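Long-range contacts in putative pyridoxal phosphate-dependent transferase (Clostridium difficile, PDB 4DQ6), which is a putative transferase of the class I and II aminotransferase family that binds pyridoxal-5'-phosphate: residues A[311-316]-A[385-390]; A[329-334]-A[365-370]. All coordinates share one frame; numbering follows the deposited sequence.

Contact 1: A[311-316]-A[385-390]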
ATOM      1  N   ASN A 311       4.182 -30.820 -27.938  1.00 19.86           N
ATOM      2  CA  ASN A 311       4.730 -31.260 -29.219  1.00 22.09           C
ATOM      3  C   ASN A 311       4.282 -32.658 -29.600  1.00 22.78           C
ATOM      4  O   ASN A 311       4.065 -32.964 -30.768  1.00 24.47           O
ATOM      5  CB  ASN A 311       6.269 -31.158 -29.211  1.00 23.46           C
ATOM      6  CG  ASN A 311       6.788 -29.718 -29.217  1.00 25.27           C
ATOM      7  OD1 ASN A 311       6.090 -28.742 -29.566  1.00 28.89           O
ATOM      8  ND2 ASN A 311       8.029 -29.576 -28.833  1.00 25.21           N
ATOM      9  N   GLU A 312       4.107 -33.512 -28.613  1.00 22.75           N
ATOM     10  CA  GLU A 312       3.622 -34.879 -28.827  1.00 25.89           C
ATOM     11  C   GLU A 312       2.094 -34.967 -28.988  1.00 25.37           C
ATOM     12  O   GLU A 312       1.568 -35.714 -29.859  1.00 28.96           O
ATOM     13  CB  GLU A 312       4.161 -35.777 -27.698  1.00 28.80           C
ATOM     14  CG  GLU A 312       5.670 -35.912 -27.839  1.00 33.70           C
ATOM     15  CD  GLU A 312       6.345 -36.834 -26.838  1.00 38.20           C
ATOM     16  OE1 GLU A 312       5.657 -37.429 -25.960  1.00 41.83           O
ATOM     17  OE2 GLU A 312       7.606 -36.920 -26.955  1.00 42.89           O
ATOM     18  N   ASN A 313       1.354 -34.220 -28.174  1.00 24.81           N
ATOM     19  CA  ASN A 313      -0.100 -34.404 -28.086  1.00 24.98           C
ATOM     20  C   ASN A 313      -0.932 -33.295 -28.723  1.00 24.35           C
ATOM     21  O   ASN A 313      -2.077 -33.515 -29.062  1.00 25.80           O
ATOM     22  CB  ASN A 313      -0.513 -34.609 -26.635  1.00 26.10           C
ATOM     23  CG  ASN A 313       0.174 -35.802 -26.015  1.00 31.55           C
ATOM     24  OD1 ASN A 313      -0.031 -36.934 -26.452  1.00 35.42           O
ATOM     25  ND2 ASN A 313       1.045 -35.555 -25.074  1.00 28.79           N
ATOM     26  N   MET A 314      -0.355 -32.112 -28.901  1.00 23.06           N
ATOM     27  CA  MET A 314      -1.043 -30.959 -29.564  1.00 23.64           C
ATOM     28  C   MET A 314      -0.138 -30.289 -30.590  1.00 24.41           C
ATOM     29  O   MET A 314       0.219 -29.120 -30.467  1.00 22.33           O
ATOM     30  CB  MET A 314      -1.491 -29.927 -28.517  1.00 23.52           C
ATOM     31  CG  MET A 314      -2.400 -30.545 -27.468  0.50 22.94           C
ATOM     32  SD  MET A 314      -2.989 -29.443 -26.179  0.50 21.44           S
ATOM     33  CE  MET A 314      -1.716 -29.554 -24.916  0.50 21.76           C
ATOM     34  N   PRO A 315       0.232 -31.043 -31.644  1.00 24.86           N
ATOM     35  CA  PRO A 315       1.295 -30.579 -32.528  1.00 24.85           C
ATOM     36  C   PRO A 315       0.933 -29.390 -33.412  1.00 25.91           C
ATOM     37  O   PRO A 315       1.841 -28.773 -34.020  1.00 26.93           O
ATOM     38  CB  PRO A 315       1.623 -31.803 -33.376  1.00 25.62           C
ATOM     39  CG  PRO A 315       0.387 -32.615 -33.326  1.00 26.61           C
ATOM     40  CD  PRO A 315      -0.140 -32.433 -31.914  1.00 26.57           C
ATOM     41  N   LYS A 316      -0.354 -29.061 -33.506  1.00 26.44           N
ATOM     42  CA  LYS A 316      -0.760 -27.821 -34.191  1.00 26.42           C
ATOM     43  C   LYS A 316      -0.362 -26.556 -33.399  1.00 25.35           C
ATOM     44  O   LYS A 316      -0.182 -25.482 -33.987  1.00 26.47           O
ATOM     45  CB  LYS A 316      -2.255 -27.806 -34.519  1.00 28.51           C
ATOM     46  CG  LYS A 316      -2.636 -28.719 -35.702  1.00 32.39           C
ATOM     47  CD  LYS A 316      -4.084 -29.143 -35.650  1.00 34.21           C
ATOM     48  CE  LYS A 316      -4.460 -29.997 -36.851  1.00 36.45           C
ATOM     49  NZ  LYS A 316      -5.828 -30.604 -36.700  1.00 39.20           N
ATOM     50  N   ARG A 385      -6.748 -30.704 -20.150  1.00 19.82           N
ATOM     51  CA  ARG A 385      -7.899 -29.819 -20.410  1.00 21.48           C
ATOM     52  C   ARG A 385      -7.766 -29.015 -21.707  1.00 20.74           C
ATOM     53  O   ARG A 385      -8.724 -28.890 -22.484  1.00 21.51           O
ATOM     54  CB  ARG A 385      -8.187 -28.903 -19.199  1.00 21.50           C
ATOM     55  CG  ARG A 385      -8.706 -29.680 -17.982  1.00 23.14           C
ATOM     56  CD  ARG A 385      -9.165 -28.753 -16.834  1.00 23.81           C
ATOM     57  NE  ARG A 385      -9.633 -29.575 -15.717  1.00 24.84           N
ATOM     58  CZ  ARG A 385     -10.610 -29.252 -14.883  1.00 27.06           C
ATOM     59  NH1 ARG A 385     -11.227 -28.072 -14.939  1.00 27.68           N
ATOM     60  NH2 ARG A 385     -10.957 -30.139 -13.947  1.00 29.27           N
ATOM     61  N   ILE A 386      -6.562 -28.540 -21.978  1.00 19.71           N
ATOM     62  CA  ILE A 386      -6.318 -27.768 -23.174  1.00 20.00           C
ATOM     63  C   ILE A 386      -6.490 -28.705 -24.366  1.00 20.81           C
ATOM     64  O   ILE A 386      -7.167 -28.373 -25.329  1.00 21.41           O
ATOM     65  CB  ILE A 386      -4.913 -27.140 -23.150  1.00 19.41           C
ATOM     66  CG1 ILE A 386      -4.852 -26.050 -22.075  1.00 19.19           C
ATOM     67  CG2 ILE A 386      -4.575 -26.551 -24.504  1.00 19.99           C
ATOM     68  CD1 ILE A 386      -3.465 -25.604 -21.594  1.00 18.72           C
ATOM     69  N   LYS A 387      -5.946 -29.909 -24.276  1.00 21.09           N
ATOM     70  CA  LYS A 387      -6.101 -30.905 -25.372  1.00 23.04           C
ATOM     71  C   LYS A 387      -7.603 -31.229 -25.601  1.00 24.96           C
ATOM     72  O   LYS A 387      -8.075 -31.272 -26.742  1.00 25.30           O
ATOM     73  CB  LYS A 387      -5.280 -32.152 -25.045  1.00 24.32           C
ATOM     74  CG  LYS A 387      -5.278 -33.240 -26.120  1.00 27.36           C
ATOM     75  CD  LYS A 387      -4.306 -34.340 -25.748  1.00 29.96           C
ATOM     76  CE  LYS A 387      -4.741 -35.252 -24.611  1.00 34.75           C
ATOM     77  NZ  LYS A 387      -3.822 -36.447 -24.480  1.00 40.40           N
ATOM     78  N   ASN A 388      -8.372 -31.349 -24.523  1.00 26.17           N
ATOM     79  CA  ASN A 388      -9.817 -31.543 -24.681  1.00 27.19           C
ATOM     80  C   ASN A 388     -10.476 -30.342 -25.375  1.00 26.71           C
ATOM     81  O   ASN A 388     -11.312 -30.506 -26.258  1.00 27.77           O
ATOM     82  CB  ASN A 388     -10.491 -31.758 -23.335  1.00 28.82           C
ATOM     83  CG  ASN A 388     -11.971 -32.112 -23.487  1.00 32.11           C
ATOM     84  OD1 ASN A 388     -12.317 -32.978 -24.286  1.00 32.64           O
ATOM     85  ND2 ASN A 388     -12.834 -31.408 -22.778  1.00 32.68           N
ATOM     86  N   ALA A 389     -10.130 -29.133 -24.955  1.00 25.88           N
ATOM     87  CA  ALA A 389     -10.684 -27.939 -25.546  1.00 25.96           C
ATOM     88  C   ALA A 389     -10.510 -27.881 -27.059  1.00 26.38           C
ATOM     89  O   ALA A 389     -11.417 -27.434 -27.760  1.00 26.80           O
ATOM     90  CB  ALA A 389     -10.069 -26.689 -24.912  1.00 26.24           C
ATOM     91  N   ILE A 390      -9.339 -28.303 -27.561  1.00 25.30           N
ATOM     92  CA  ILE A 390      -9.000 -28.039 -28.964  1.00 26.87           C
ATOM     93  C   ILE A 390      -9.280 -29.238 -29.865  1.00 29.13           C
ATOM     94  O   ILE A 390      -9.033 -29.171 -31.075  1.00 31.28           O
ATOM     95  CB  ILE A 390      -7.549 -27.533 -29.118  1.00 25.72           C
ATOM     96  CG1 ILE A 390      -6.539 -28.665 -28.888  1.00 25.67           C
ATOM     97  CG2 ILE A 390      -7.321 -26.371 -28.174  1.00 25.55           C
ATOM     98  CD1 ILE A 390      -5.101 -28.220 -29.121  1.00 27.03           C
TER
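Met-314, in one of its two modelled conformers, reaches across to helix 376-390 and lays its sulfur against the helix backbone: SD lies 3.5 Å from CA of Lys-387 and 3.7 Å from CB of the same residue. Two branched side chains, one helical turn apart, complete the seat. CG2 of Ile-386 comes to 3.7 Å from Met-314 SD, and CD1 of Ile-390 meets that sulfur at 3.8 Å; both isoleucines cross the methionine at about a right angle. In this conformer the chain runs extended as far as SD and then bends at the last torsion (chi3 -89°), which turns CE to the Ile-386 side. Lys-387 runs past Asn-313, its CD 3.9 Å from Asn-313 CB, while its NZ goes on to hydrogen-bond Tyr-309 OH in the preceding turn of helix 289-313. No hydrogen bond joins the two segments directly. Behind the first shell, Phe-332 touches both isoleucines, and Val-352 and Leu-354 back Ile-386. Met-314 is the first residue after helix 289-313 to leave helical angles. Its apolar contacts pack that helix end on the C-terminal helix, in the smaller domain of the aminotransferase fold.

Contact 2: A[329-334]-A[365-370]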
ATOM      1  N   TRP A 329       4.274 -19.148 -23.413  1.00 14.14           N
ATOM      2  CA  TRP A 329       3.602 -18.390 -24.443  1.00 14.29           C
ATOM      3  C   TRP A 329       3.355 -19.289 -25.607  1.00 15.15           C
ATOM      4  O   TRP A 329       4.306 -19.678 -26.315  1.00 17.05           O
ATOM      5  CB  TRP A 329       4.495 -17.230 -24.802  1.00 13.16           C
ATOM      6  CG  TRP A 329       3.994 -16.172 -25.792  1.00 12.68           C
ATOM      7  CD1 TRP A 329       4.603 -15.726 -27.000  1.00 14.00           C
ATOM      8  CD2 TRP A 329       2.860 -15.284 -25.614  1.00 13.18           C
ATOM      9  NE1 TRP A 329       3.901 -14.754 -27.483  1.00 14.87           N
ATOM     10  CE2 TRP A 329       2.855 -14.414 -26.737  1.00 14.04           C
ATOM     11  CE3 TRP A 329       1.828 -15.185 -24.687  1.00 13.61           C
ATOM     12  CZ2 TRP A 329       1.873 -13.439 -26.909  1.00 14.92           C
ATOM     13  CZ3 TRP A 329       0.879 -14.201 -24.813  1.00 14.61           C
ATOM     14  CH2 TRP A 329       0.880 -13.349 -25.949  1.00 14.47           C
ATOM     15  N   VAL A 330       2.084 -19.682 -25.794  1.00 15.80           N
ATOM     16  CA  VAL A 330       1.755 -20.753 -26.724  1.00 16.31           C
ATOM     17  C   VAL A 330       0.859 -20.221 -27.847  1.00 16.33           C
ATOM     18  O   VAL A 330      -0.128 -19.566 -27.589  1.00 15.83           O
ATOM     19  CB  VAL A 330       1.009 -21.902 -25.997  1.00 17.09           C
ATOM     20  CG1 VAL A 330       0.633 -23.016 -26.962  1.00 17.96           C
ATOM     21  CG2 VAL A 330       1.816 -22.433 -24.818  1.00 17.26           C
ATOM     22  N   ASP A 331       1.276 -20.469 -29.092  1.00 17.51           N
ATOM     23  CA  ASP A 331       0.574 -20.033 -30.268  1.00 18.50           C
ATOM     24  C   ASP A 331      -0.449 -21.106 -30.684  1.00 20.04           C
ATOM     25  O   ASP A 331      -0.076 -22.223 -31.006  1.00 20.66           O
ATOM     26  CB  ASP A 331       1.615 -19.824 -31.354  1.00 19.47           C
ATOM     27  CG  ASP A 331       1.031 -19.353 -32.654  1.00 20.89           C
ATOM     28  OD1 ASP A 331      -0.163 -19.018 -32.725  1.00 22.98           O
ATOM     29  OD2 ASP A 331       1.817 -19.353 -33.626  1.00 26.66           O
ATOM     30  N   PHE A 332      -1.717 -20.704 -30.655  1.00 19.74           N
ATOM     31  CA  PHE A 332      -2.859 -21.529 -31.069  1.00 21.35           C
ATOM     32  C   PHE A 332      -3.400 -21.179 -32.448  1.00 21.79           C
ATOM     33  O   PHE A 332      -4.440 -21.670 -32.860  1.00 22.59           O
ATOM     34  CB  PHE A 332      -4.012 -21.333 -30.086  1.00 21.44           C
ATOM     35  CG  PHE A 332      -3.816 -21.955 -28.743  1.00 19.99           C
ATOM     36  CD1 PHE A 332      -2.907 -21.477 -27.850  1.00 18.86           C
ATOM     37  CD2 PHE A 332      -4.649 -23.018 -28.345  1.00 20.29           C
ATOM     38  CE1 PHE A 332      -2.770 -22.060 -26.603  1.00 18.22           C
ATOM     39  CE2 PHE A 332      -4.535 -23.606 -27.116  1.00 20.13           C
ATOM     40  CZ  PHE A 332      -3.585 -23.100 -26.207  1.00 19.19           C
ATOM     41  N   SER A 333      -2.720 -20.301 -33.179  1.00 22.38           N
ATOM     42  CA  SER A 333      -3.276 -19.756 -34.397  1.00 23.84           C
ATOM     43  C   SER A 333      -3.520 -20.818 -35.488  1.00 25.07           C
ATOM     44  O   SER A 333      -4.438 -20.657 -36.312  1.00 27.11           O
ATOM     45  CB  SER A 333      -2.371 -18.638 -34.957  1.00 25.04           C
ATOM     46  OG  SER A 333      -1.098 -19.121 -35.301  1.00 25.69           O
ATOM     47  N   ALA A 334      -2.767 -21.912 -35.476  1.00 25.07           N
ATOM     48  CA  ALA A 334      -2.917 -22.948 -36.537  1.00 27.20           C
ATOM     49  C   ALA A 334      -4.271 -23.665 -36.438  1.00 27.24           C
ATOM     50  O   ALA A 334      -4.663 -24.343 -37.373  1.00 28.56           O
ATOM     51  CB  ALA A 334      -1.759 -23.951 -36.520  1.00 26.73           C
ATOM     52  N   SER A 365      -2.441 -11.680 -30.619  1.00 20.44           N
ATOM     53  CA  SER A 365      -3.538 -12.440 -31.210  1.00 22.57           C
ATOM     54  C   SER A 365      -3.113 -13.880 -31.510  1.00 21.03           C
ATOM     55  O   SER A 365      -2.037 -14.108 -32.031  1.00 22.54           O
ATOM     56  CB  SER A 365      -4.024 -11.775 -32.494  1.00 23.51           C
ATOM     57  OG  SER A 365      -5.186 -12.464 -32.905  1.00 28.69           O
ATOM     58  N   GLY A 366      -3.958 -14.840 -31.155  1.00 21.50           N
ATOM     59  CA  GLY A 366      -3.682 -16.222 -31.451  1.00 21.57           C
ATOM     60  C   GLY A 366      -2.891 -16.932 -30.354  1.00 20.07           C
ATOM     61  O   GLY A 366      -2.795 -18.160 -30.385  1.00 20.24           O
ATOM     62  N   TYR A 367      -2.364 -16.194 -29.374  1.00 18.62           N
ATOM     63  CA  TYR A 367      -1.578 -16.778 -28.293  1.00 17.74           C
ATOM     64  C   TYR A 367      -2.406 -16.899 -27.016  1.00 16.82           C
ATOM     65  O   TYR A 367      -3.404 -16.229 -26.855  1.00 16.96           O
ATOM     66  CB  TYR A 367      -0.379 -15.867 -27.989  1.00 18.45           C
ATOM     67  CG  TYR A 367       0.774 -16.087 -28.918  1.00 19.27           C
ATOM     68  CD1 TYR A 367       0.873 -15.375 -30.093  1.00 21.20           C
ATOM     69  CD2 TYR A 367       1.815 -16.961 -28.585  1.00 20.73           C
ATOM     70  CE1 TYR A 367       1.946 -15.581 -30.951  1.00 22.47           C
ATOM     71  CE2 TYR A 367       2.889 -17.157 -29.454  1.00 23.21           C
ATOM     72  CZ  TYR A 367       2.947 -16.457 -30.586  1.00 24.59           C
ATOM     73  OH  TYR A 367       4.086 -16.660 -31.377  1.00 30.58           O
ATOM     74  N   GLN A 368      -1.940 -17.766 -26.118  1.00 15.80           N
ATOM     75  CA  GLN A 368      -2.378 -17.810 -24.725  1.00 16.18           C
ATOM     76  C   GLN A 368      -1.146 -17.965 -23.856  1.00 15.86           C
ATOM     77  O   GLN A 368      -0.190 -18.643 -24.234  1.00 16.09           O
ATOM     78  CB  GLN A 368      -3.284 -19.029 -24.444  1.00 17.08           C
ATOM     79  CG  GLN A 368      -4.499 -19.093 -25.347  1.00 18.89           C
ATOM     80  CD  GLN A 368      -5.647 -18.196 -24.890  1.00 19.65           C
ATOM     81  OE1 GLN A 368      -5.889 -18.098 -23.675  1.00 22.02           O
ATOM     82  NE2 GLN A 368      -6.413 -17.628 -25.850  1.00 23.21           N
ATOM     83  N   ARG A 369      -1.194 -17.341 -22.695  1.00 15.69           N
ATOM     84  CA  ARG A 369      -0.174 -17.470 -21.652  1.00 14.67           C
ATOM     85  C   ARG A 369      -0.585 -18.393 -20.499  1.00 16.44           C
ATOM     86  O   ARG A 369      -1.662 -18.264 -19.933  1.00 15.41           O
ATOM     87  CB  ARG A 369       0.195 -16.086 -21.121  1.00 14.68           C
ATOM     88  CG  ARG A 369       1.531 -16.009 -20.444  1.00 14.70           C
ATOM     89  CD  ARG A 369       1.669 -14.781 -19.562  1.00 14.03           C
ATOM     90  NE  ARG A 369       0.794 -14.798 -18.377  1.00 14.20           N
ATOM     91  CZ  ARG A 369       0.687 -13.799 -17.535  1.00 14.37           C
ATOM     92  NH1 ARG A 369       1.364 -12.640 -17.744  1.00 14.11           N
ATOM     93  NH2 ARG A 369      -0.091 -13.908 -16.472  1.00 14.35           N
ATOM     94  N   ILE A 370       0.330 -19.317 -20.229  1.00 15.07           N
ATOM     95  CA  ILE A 370       0.118 -20.390 -19.271  1.00 14.73           C
ATOM     96  C   ILE A 370       1.134 -20.291 -18.118  1.00 14.44           C
ATOM     97  O   ILE A 370       2.337 -20.259 -18.340  1.00 13.86           O
ATOM     98  CB  ILE A 370       0.213 -21.774 -19.903  1.00 15.33           C
ATOM     99  CG1 ILE A 370      -0.586 -21.846 -21.218  1.00 15.21           C
ATOM    100  CG2 ILE A 370      -0.321 -22.808 -18.928  1.00 15.59           C
ATOM    101  CD1 ILE A 370      -0.486 -23.139 -21.989  1.00 17.10           C
TER
HETATM  102  O   HOH W   1      -0.525 -16.200 -33.383  1.00 35.19           O
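Asp-331 OD1 is gripped by three donors, and one of them reaches across the contact: a water bound to OD1 at 2.9 Å also donates to Ser-365 O. Ser-333 supplies the other two. Its OG donates to Asp-331 OD1 at 2.7 Å on the syn side, and its backbone N comes from above the carboxylate plane, closing an Asx turn just where strand 327-331 ends. Beside this turn, Phe-332 N gives a 2.8 Å bond to Gly-366 O, and Val-330 and Gln-368 exchange a pair of backbone bonds, N to O in both directions.

On the face carrying Trp-329, Asp-331, Tyr-367 and Arg-369, the Tyr-367 ring is sandwiched. The five-membered ring of Trp-329 forms an offset stack with it, centroids 3.8 Å apart and planes at 7°. The six-membered ring of Trp-329 lies over Tyr-367 CB in a CH-pi contact. Asp-331 CB covers the opposite face of the tyrosine, 3.9 Å from its centroid. Trp-329 CG stands anti to the backbone N (chi1 -175°), which carries the indole diagonally across to Tyr-367, the partner of Asp-331, and not over its own partner Arg-369. The polar ends are fixed elsewhere: Trp-329 NE1 by Tyr-151 OH, Tyr-367 OH by Lys-145 NZ. Arg-369 CB lies at the indole edge, while its guanidinium leads away to Asn-175, a residue of the pyridoxal-5'-phosphate pocket, and to Trp-38 O.

On the other face, Val-330 CG2 meets Ile-370 CD1 at 3.7 Å, and Gln-368 CG packs on Phe-332 CE1, also at 3.7 Å, with amide and ring planes nearly perpendicular. Helices 339-350 and 376-390 cover this side. The two segments form the central antiparallel pair of the four-stranded sheet in the smaller domain of the aminotransferase fold.

How the contacts relate
Contact 1 and contact 2 are neighbouring layers of one domain, their centres about 12 Å apart, with 329-334 and 365-370 nested in the chain between 311-316 and 385-390. The join is mainly apolar: Ile-386 CD1 lies 3.9 Å from Ile-370 CD1, Ile-386 CG2 is 3.9 Å from Phe-332 CE2, and Ile-390 CG2 is 4.1 Å from the same ring atom. Ile-386 thus packs on both Met-314 and the sheet, and strand 367-371 leads into helix 376-390. Towards the pyridoxal-5'-phosphate pocket it is contact 2 that reaches out, the Arg-369 side chain lying about 5 Å from the ligand; the centre of contact 1 lies about 27 Å from the centre of the chain, that of contact 2 about 19 Å.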